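PDB 4YMU: ABC-type amino acid transport system, permease component, which probably carries amino acids across the cell membrane as the membrane-spanning subunit of an ABC importer, and binds arginine in a pocket within the membrane domain. Local coordinates for residues C[65-70]-C[160-165]; C[72-77]-C[83-88]; C[96-101]-C[154-159]. All blocks are in the same frame, centred on the assembly; numbering follows the deposited sequence.

Contact 1: residues C[65-70]-C[160-165]; sequences TPLLVQ and SAIVSV. With ARG (arginine), chain I.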
# COMPACT_ATOMS: atom_id res chain seq x y z
N THR C 65 -19.97 -16.40 8.88
CA THR C 65 -21.21 -17.16 8.82
C THR C 65 -22.26 -16.45 7.93
O THR C 65 -22.35 -15.22 7.94
CB THR C 65 -21.70 -17.40 10.28
OG1 THR C 65 -22.17 -18.74 10.44
CG2 THR C 65 -22.74 -16.38 10.71
N PRO C 66 -23.03 -17.20 7.14
CA PRO C 66 -23.90 -16.57 6.12
C PRO C 66 -25.00 -15.66 6.67
O PRO C 66 -25.60 -15.96 7.72
CB PRO C 66 -24.51 -17.77 5.38
CG PRO C 66 -23.57 -18.90 5.62
CD PRO C 66 -23.06 -18.67 7.03
N LEU C 67 -25.26 -14.56 5.97
CA LEU C 67 -26.33 -13.62 6.33
C LEU C 67 -27.69 -14.34 6.33
O LEU C 67 -28.52 -14.06 7.19
CB LEU C 67 -26.38 -12.47 5.33
CG LEU C 67 -26.89 -11.07 5.71
CD1 LEU C 67 -27.69 -10.46 4.57
CD2 LEU C 67 -27.64 -11.00 7.02
N LEU C 68 -27.91 -15.22 5.36
CA LEU C 68 -29.17 -15.95 5.24
C LEU C 68 -29.45 -16.69 6.54
O LEU C 68 -30.52 -16.52 7.15
CB LEU C 68 -29.10 -16.97 4.10
CG LEU C 68 -30.33 -17.28 3.23
CD1 LEU C 68 -30.31 -18.72 2.75
CD2 LEU C 68 -31.66 -16.95 3.91
N VAL C 69 -28.46 -17.49 6.96
CA VAL C 69 -28.59 -18.27 8.17
C VAL C 69 -28.95 -17.41 9.39
O VAL C 69 -29.76 -17.80 10.21
CB VAL C 69 -27.36 -19.16 8.41
CG1 VAL C 69 -27.37 -19.80 9.79
CG2 VAL C 69 -27.25 -20.22 7.32
N GLN C 70 -28.41 -16.20 9.45
CA GLN C 70 -28.72 -15.28 10.55
C GLN C 70 -30.16 -14.79 10.46
O GLN C 70 -30.87 -14.71 11.48
CB GLN C 70 -27.75 -14.09 10.54
CG GLN C 70 -26.30 -14.47 10.85
CD GLN C 70 -25.26 -13.44 10.37
OE1 GLN C 70 -24.14 -13.80 10.01
NE2 GLN C 70 -25.64 -12.17 10.36
N SER C 160 -29.68 -6.68 1.15
CA SER C 160 -31.01 -6.59 1.73
C SER C 160 -32.06 -7.32 0.88
O SER C 160 -33.12 -7.67 1.38
CB SER C 160 -31.40 -5.13 1.90
OG SER C 160 -31.66 -4.55 0.64
N ALA C 161 -31.76 -7.56 -0.39
CA ALA C 161 -32.67 -8.31 -1.26
C ALA C 161 -33.05 -9.66 -0.65
O ALA C 161 -34.00 -10.31 -1.08
CB ALA C 161 -32.05 -8.52 -2.63
N ILE C 162 -32.30 -10.08 0.36
CA ILE C 162 -32.50 -11.39 0.95
C ILE C 162 -33.69 -11.45 1.91
O ILE C 162 -34.12 -12.54 2.30
CB ILE C 162 -31.23 -11.88 1.64
CG1 ILE C 162 -31.14 -13.40 1.55
CG2 ILE C 162 -31.14 -11.37 3.09
CD1 ILE C 162 -30.08 -13.94 2.43
N VAL C 163 -34.24 -10.30 2.28
CA VAL C 163 -35.41 -10.31 3.14
C VAL C 163 -36.66 -10.57 2.29
O VAL C 163 -37.78 -10.58 2.81
CB VAL C 163 -35.58 -9.00 3.91
CG1 VAL C 163 -34.30 -8.68 4.66
CG2 VAL C 163 -35.95 -7.86 2.94
N SER C 164 -36.47 -10.75 0.99
CA SER C 164 -37.57 -11.07 0.12
C SER C 164 -38.03 -12.50 0.45
O SER C 164 -39.23 -12.76 0.52
CB SER C 164 -37.19 -10.95 -1.35
OG SER C 164 -36.53 -12.12 -1.81
N VAL C 165 -37.08 -13.40 0.69
CA VAL C 165 -37.40 -14.81 0.95
C VAL C 165 -38.19 -15.01 2.25
O VAL C 165 -38.76 -16.08 2.48
CB VAL C 165 -36.14 -15.70 0.99
CG1 VAL C 165 -35.22 -15.43 -0.20
CG2 VAL C 165 -35.41 -15.51 2.30
N ARG I . -23.44 -12.32 1.44
CA ARG I . -22.25 -12.59 2.25
C ARG I . -22.58 -13.33 3.53
O ARG I . -21.68 -13.77 4.25
CB ARG I . -21.53 -11.29 2.61
CG ARG I . -22.25 -10.42 3.60
CD ARG I . -21.55 -9.08 3.70
NE ARG I . -22.06 -8.26 4.80
CZ ARG I . -21.76 -6.98 4.97
NH1 ARG I . -22.27 -6.32 6.00
NH2 ARG I . -20.96 -6.36 4.11
OXT ARG I . -23.75 -13.46 3.88
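The start of the helix at 67-75 faces the 3-10 turn that follows the helix at 129-160, with the backbones closest where L68 and I162 bring their CA atoms to 7.1 Å. I162 carries the contact, its CB directed at the other segment and its two branches shared between two leucines. The longer branch, nearly straight beyond CB (chi2 -169°), drives its CD1 methyl into L68, ending 3.4 Å from CG and 3.6 Å from CA, so that the methyl lies against the leucine from CA out to CD2. The shorter branch, CG2, meets the CD1 methyl of L67 at 3.9 Å; these two side chains run past one another in opposite senses. V165 adds a looser touch at the edge, its CG2 lying 4.3 Å from L68 CD2.

The turn at 160-165 is shaped by its own backbone, with V163 N bonded to S160 O and S164 N to A161 O. P66 is the N-cap of helix 67-75, and the first amide of that helix is put to use in the arginine pocket of this permease: L67 N donates a fairly straight hydrogen bond (2.8 Å, 162°) to OXT of the bound arginine of chain I. Meeting a carboxylate at the N-terminus of a helix probably favours its negative charge. L67 thus has two roles, its amide gripping the ligand while its side chain packs on I162 and L95. L68 also packs on S164 of the second subunit, and S164 in turn packs on L68 of that chain, a reciprocal pair across the dimer interface. P66 leans on Y196 of the second subunit.

Contact 2: residues C[72-77]-C[83-88]; sequences LLIYNG and MNIPAF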
# COMPACT_ATOMS: atom_id res chain seq x y z
N LEU C 72 -32.80 -16.29 8.95
CA LEU C 72 -33.69 -17.39 9.28
C LEU C 72 -33.62 -17.73 10.77
O LEU C 72 -34.65 -17.99 11.41
CB LEU C 72 -33.33 -18.62 8.45
CG LEU C 72 -33.30 -18.38 6.94
CD1 LEU C 72 -33.05 -19.67 6.21
CD2 LEU C 72 -34.58 -17.73 6.47
N LEU C 73 -32.41 -17.69 11.33
CA LEU C 73 -32.22 -17.99 12.74
C LEU C 73 -33.07 -17.04 13.55
O LEU C 73 -33.74 -17.47 14.49
CB LEU C 73 -30.76 -17.86 13.16
CG LEU C 73 -30.50 -18.18 14.64
CD1 LEU C 73 -30.71 -19.65 14.88
CD2 LEU C 73 -29.09 -17.78 15.08
N ILE C 74 -33.10 -15.77 13.18
CA ILE C 74 -33.96 -14.85 13.90
C ILE C 74 -35.44 -15.13 13.59
O ILE C 74 -36.27 -15.19 14.51
CB ILE C 74 -33.65 -13.38 13.62
CG1 ILE C 74 -32.22 -13.03 14.06
CG2 ILE C 74 -34.67 -12.49 14.33
CD1 ILE C 74 -31.88 -11.57 13.85
N TYR C 75 -35.78 -15.30 12.32
CA TYR C 75 -37.17 -15.40 11.90
C TYR C 75 -37.81 -16.75 12.24
O TYR C 75 -38.72 -16.82 13.06
CB TYR C 75 -37.30 -15.11 10.40
CG TYR C 75 -38.73 -14.93 9.93
CD1 TYR C 75 -39.33 -15.88 9.11
CD2 TYR C 75 -39.47 -13.81 10.30
CE1 TYR C 75 -40.65 -15.71 8.66
CE2 TYR C 75 -40.79 -13.64 9.87
CZ TYR C 75 -41.37 -14.60 9.05
OH TYR C 75 -42.66 -14.44 8.62
N ASN C 76 -37.34 -17.82 11.62
CA ASN C 76 -37.84 -19.15 11.89
C ASN C 76 -37.42 -19.67 13.26
O ASN C 76 -38.22 -20.20 14.02
CB ASN C 76 -37.36 -20.11 10.82
CG ASN C 76 -37.92 -19.78 9.45
OD1 ASN C 76 -38.84 -18.97 9.34
ND2 ASN C 76 -37.38 -20.41 8.40
N GLY C 77 -36.15 -19.49 13.60
CA GLY C 77 -35.60 -20.09 14.80
C GLY C 77 -36.20 -19.57 16.09
O GLY C 77 -36.10 -20.22 17.13
N MET C 83 -42.52 -16.70 19.58
CA MET C 83 -42.14 -15.41 19.03
C MET C 83 -42.67 -15.32 17.61
O MET C 83 -42.48 -16.23 16.80
CB MET C 83 -40.62 -15.32 19.02
CG MET C 83 -40.00 -15.57 20.38
SD MET C 83 -39.69 -14.05 21.30
CE MET C 83 -38.51 -13.26 20.21
N ASN C 84 -43.31 -14.20 17.30
CA ASN C 84 -43.83 -13.98 15.96
C ASN C 84 -43.48 -12.59 15.50
O ASN C 84 -44.36 -11.76 15.24
CB ASN C 84 -45.34 -14.21 15.90
CG ASN C 84 -45.70 -15.69 15.83
OD1 ASN C 84 -45.17 -16.43 14.99
ND2 ASN C 84 -46.60 -16.12 16.71
N ILE C 85 -42.17 -12.34 15.38
CA ILE C 85 -41.64 -11.05 14.97
C ILE C 85 -41.89 -10.85 13.48
O ILE C 85 -41.59 -11.74 12.67
CB ILE C 85 -40.13 -10.97 15.27
CG1 ILE C 85 -39.55 -12.38 15.43
CG2 ILE C 85 -39.89 -10.17 16.54
CD1 ILE C 85 -38.08 -12.41 15.80
N PRO C 86 -42.42 -9.67 13.12
CA PRO C 86 -42.73 -9.27 11.74
C PRO C 86 -41.54 -9.46 10.79
O PRO C 86 -40.41 -9.66 11.26
CB PRO C 86 -43.06 -7.78 11.87
CG PRO C 86 -43.49 -7.60 13.28
CD PRO C 86 -42.74 -8.61 14.10
N ALA C 87 -41.76 -9.40 9.48
CA ALA C 87 -40.65 -9.60 8.55
C ALA C 87 -39.67 -8.42 8.63
O ALA C 87 -38.45 -8.58 8.54
CB ALA C 87 -41.16 -9.78 7.14
N PHE C 88 -40.23 -7.23 8.83
CA PHE C 88 -39.47 -6.01 8.79
C PHE C 88 -38.46 -6.00 9.92
O PHE C 88 -37.26 -5.86 9.68
CB PHE C 88 -40.40 -4.81 8.92
CG PHE C 88 -39.70 -3.49 8.91
CD1 PHE C 88 -39.07 -3.03 7.77
CD2 PHE C 88 -39.68 -2.71 10.05
CE1 PHE C 88 -38.43 -1.80 7.76
CE2 PHE C 88 -39.04 -1.48 10.06
CZ PHE C 88 -38.41 -1.03 8.91
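The side chains of I74 and I85 cross at about a right angle, with I74 CG2 3.7 Å from I85 CD1. In I74 the CG2 branch stands opposite the backbone N while CG1 lies beside it (chi1 -62°), an arrangement that presents the short branch to I85. I85 approaches with its extended branch (chi2 -177°), and the same CD1 also comes within 3.6 Å of I74 O, so one methyl touches both the carbonyl and the side chain of I74.

One residue on, Y75 brings an aromatic ring against the backbone of 85-87. Its CG is turned away from the backbone N (chi1 -169°), which carries the CE2 corner of the ring to 3.5 Å from I85 O, an approach oblique to the ring. P86 O lies differently, at the ring edge and near its plane, 4.2 Å from CE2. The CA of A87 comes up obliquely to the same corner, at 4.3 Å, just where P86, in the N-cap position, leads into the helix at 87-112.

The contact closes the short connection between helix 67-75 and helix 87-112, two consecutive helices of the permease domain. Around it, I74 also packs on S93 and A94 and Y75 on A90, further along the second helix, whereas I166 touches both Y75 and A87.

Methyl groups and one corner of an aromatic ring do the touching; the I85 methyl and the ring corner each lie beside a carbonyl oxygen. The fit therefore rests on shape and van der Waals contact, with weak attraction between ring C-H and oxygen at most a possible addition.

Contact 3: residues C[96-101]-C[154-159]; sequences AINSSA and IVMLKE. With ARG (arginine), chain I; ARG (arginine), chain J.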
# COMPACT_ATOMS: atom_id res chain seq x y z
N ALA C 96 -28.69 -5.36 10.52
CA ALA C 96 -27.97 -4.49 11.45
C ALA C 96 -26.90 -5.25 12.21
O ALA C 96 -25.84 -4.70 12.51
CB ALA C 96 -28.92 -3.79 12.40
N ILE C 97 -27.17 -6.50 12.57
CA ILE C 97 -26.17 -7.30 13.29
C ILE C 97 -24.99 -7.64 12.37
O ILE C 97 -23.81 -7.39 12.71
CB ILE C 97 -26.81 -8.56 13.92
CG1 ILE C 97 -27.51 -8.21 15.24
CG2 ILE C 97 -25.79 -9.65 14.15
CD1 ILE C 97 -28.60 -9.24 15.64
N ASN C 98 -25.31 -8.19 11.20
CA ASN C 98 -24.30 -8.53 10.21
C ASN C 98 -23.38 -7.32 9.93
O ASN C 98 -22.13 -7.37 10.07
CB ASN C 98 -25.01 -9.01 8.94
CG ASN C 98 -24.06 -9.49 7.86
OD1 ASN C 98 -23.82 -8.79 6.87
ND2 ASN C 98 -23.52 -10.69 8.03
N SER C 99 -24.03 -6.21 9.61
CA SER C 99 -23.37 -4.96 9.35
C SER C 99 -22.57 -4.52 10.57
O SER C 99 -21.53 -3.92 10.41
CB SER C 99 -24.36 -3.86 8.97
OG SER C 99 -23.66 -2.66 8.65
N SER C 100 -23.05 -4.82 11.77
CA SER C 100 -22.33 -4.37 12.96
C SER C 100 -20.96 -5.04 12.98
O SER C 100 -19.95 -4.39 13.27
CB SER C 100 -23.08 -4.70 14.25
OG SER C 100 -22.88 -6.05 14.63
N ALA C 101 -20.92 -6.33 12.67
CA ALA C 101 -19.63 -7.00 12.64
C ALA C 101 -18.70 -6.37 11.59
O ALA C 101 -17.53 -5.98 11.89
CB ALA C 101 -19.81 -8.48 12.39
N ILE C 154 -23.55 0.62 0.27
CA ILE C 154 -23.79 0.19 -1.11
C ILE C 154 -23.90 -1.33 -1.18
O ILE C 154 -24.79 -1.86 -1.85
CB ILE C 154 -22.69 0.70 -2.06
CG1 ILE C 154 -22.71 2.23 -2.15
CG2 ILE C 154 -22.83 0.07 -3.45
CD1 ILE C 154 -21.65 2.80 -3.07
N VAL C 155 -23.02 -2.02 -0.47
CA VAL C 155 -23.01 -3.47 -0.45
C VAL C 155 -24.30 -4.01 0.19
O VAL C 155 -24.88 -5.00 -0.27
CB VAL C 155 -21.80 -4.00 0.33
CG1 VAL C 155 -21.91 -5.50 0.54
CG2 VAL C 155 -20.53 -3.68 -0.42
N MET C 156 -24.74 -3.34 1.26
CA MET C 156 -25.91 -3.77 2.00
C MET C 156 -27.21 -3.62 1.21
O MET C 156 -28.17 -4.31 1.51
CB MET C 156 -25.99 -3.00 3.31
CG MET C 156 -25.01 -3.49 4.36
SD MET C 156 -25.37 -5.17 4.90
CE MET C 156 -26.57 -4.80 6.18
N LEU C 157 -27.23 -2.73 0.22
CA LEU C 157 -28.39 -2.60 -0.67
C LEU C 157 -28.60 -3.91 -1.38
O LEU C 157 -29.70 -4.47 -1.39
CB LEU C 157 -28.17 -1.49 -1.70
CG LEU C 157 -28.38 -0.06 -1.20
CD1 LEU C 157 -28.24 0.93 -2.34
CD2 LEU C 157 -29.75 0.08 -0.53
N LYS C 158 -27.54 -4.41 -2.00
CA LYS C 158 -27.61 -5.71 -2.63
C LYS C 158 -27.96 -6.76 -1.58
O LYS C 158 -28.83 -7.61 -1.79
CB LYS C 158 -26.29 -6.04 -3.33
CG LYS C 158 -25.97 -5.09 -4.47
CD LYS C 158 -24.81 -5.60 -5.32
CE LYS C 158 -23.49 -5.59 -4.55
NZ LYS C 158 -22.41 -6.35 -5.26
N GLU C 159 -27.32 -6.68 -0.42
CA GLU C 159 -27.53 -7.69 0.60
C GLU C 159 -28.98 -7.81 1.08
O GLU C 159 -29.45 -8.91 1.38
CB GLU C 159 -26.58 -7.49 1.79
CG GLU C 159 -25.12 -7.81 1.47
CD GLU C 159 -24.88 -9.29 1.18
OE1 GLU C 159 -25.70 -10.12 1.58
OE2 GLU C 159 -23.85 -9.62 0.55
N ARG I . -23.44 -12.32 1.44
CA ARG I . -22.25 -12.59 2.25
C ARG I . -22.58 -13.33 3.53
O ARG I . -21.68 -13.77 4.25
CB ARG I . -21.53 -11.29 2.61
CG ARG I . -22.25 -10.42 3.60
CD ARG I . -21.55 -9.08 3.70
NE ARG I . -22.06 -8.26 4.80
CZ ARG I . -21.76 -6.98 4.97
NH1 ARG I . -22.27 -6.32 6.00
NH2 ARG I . -20.96 -6.36 4.11
OXT ARG I . -23.75 -13.46 3.88
N ARG J . -24.21 -11.12 -1.68
CA ARG J . -23.70 -10.00 -2.47
C ARG J . -24.49 -9.82 -3.75
O ARG J . -24.40 -8.76 -4.39
CB ARG J . -22.21 -10.20 -2.80
CG ARG J . -21.94 -11.31 -3.81
CD ARG J . -20.46 -11.57 -3.91
NE ARG J . -20.12 -12.47 -5.01
CZ ARG J . -18.91 -13.00 -5.21
NH1 ARG J . -17.93 -12.72 -4.36
NH2 ARG J . -18.69 -13.79 -6.24
OXT ARG J . -25.21 -10.73 -4.20
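Bends at chi2 and chi3 (-66° and -86°) fold M156 so that its CE methyl reaches S99 CB, 3.7 Å away, while N98, with CG swung opposite its backbone N (chi1 -176°), turns its amide toward the same gap between the helices. The M156 sulfur lies 4.4 Å from N98 OD1, but the arginine of chain I is the closer neighbour of both: N98 OD1 accepts from its NE at 2.8 Å and from its NH1 at 3.0 Å, and M156 SD sits 3.5 Å from that NH1. Both donors lie on the same edge of the guanidinium, so the shared oxygen probably helps to set which way that edge faces, and V155 CG1 packs near its NH2. The hydroxyl of S99 is engaged by E152, which also binds the ligand.

E159 takes up the other end of the ligand. Its OE2 accepts from the amino nitrogen of this arginine at 2.9 Å and from that of the chain J arginine at 2.7 Å, so one carboxylate oxygen links the two ligands, and its negative charge probably helps offset both ammonium groups. K158 makes a weak bond to O of the chain J arginine, and its NZ also bonds to R63 O of the second subunit.

Helices 87-112 and 129-160 thus supply much of the arginine-binding site, completed by L67, in the membrane domain of this HisMQ-type permease.

Contacts 1 and 3 are buried and both touch the arginine of chain I, whereas contact 2 lies nearer the surface, its centre about 19 Å from the centre of the chain against about 2 Å for contact 3. Contact 2 joins helices 67-75 and 87-112 to each other, while contacts 1 and 3 set these two helices against the turn after helix 129-160 and the end of that helix, respectively. L67 of contact 1 also packs on E159 of contact 3. The chemistry shifts accordingly: methyl and ring packing in contact 2, aliphatic packing beside one ligand-binding backbone amide in contact 1, and in contact 3 a methionine-serine touch beside polar and charged groups that bind the arginines.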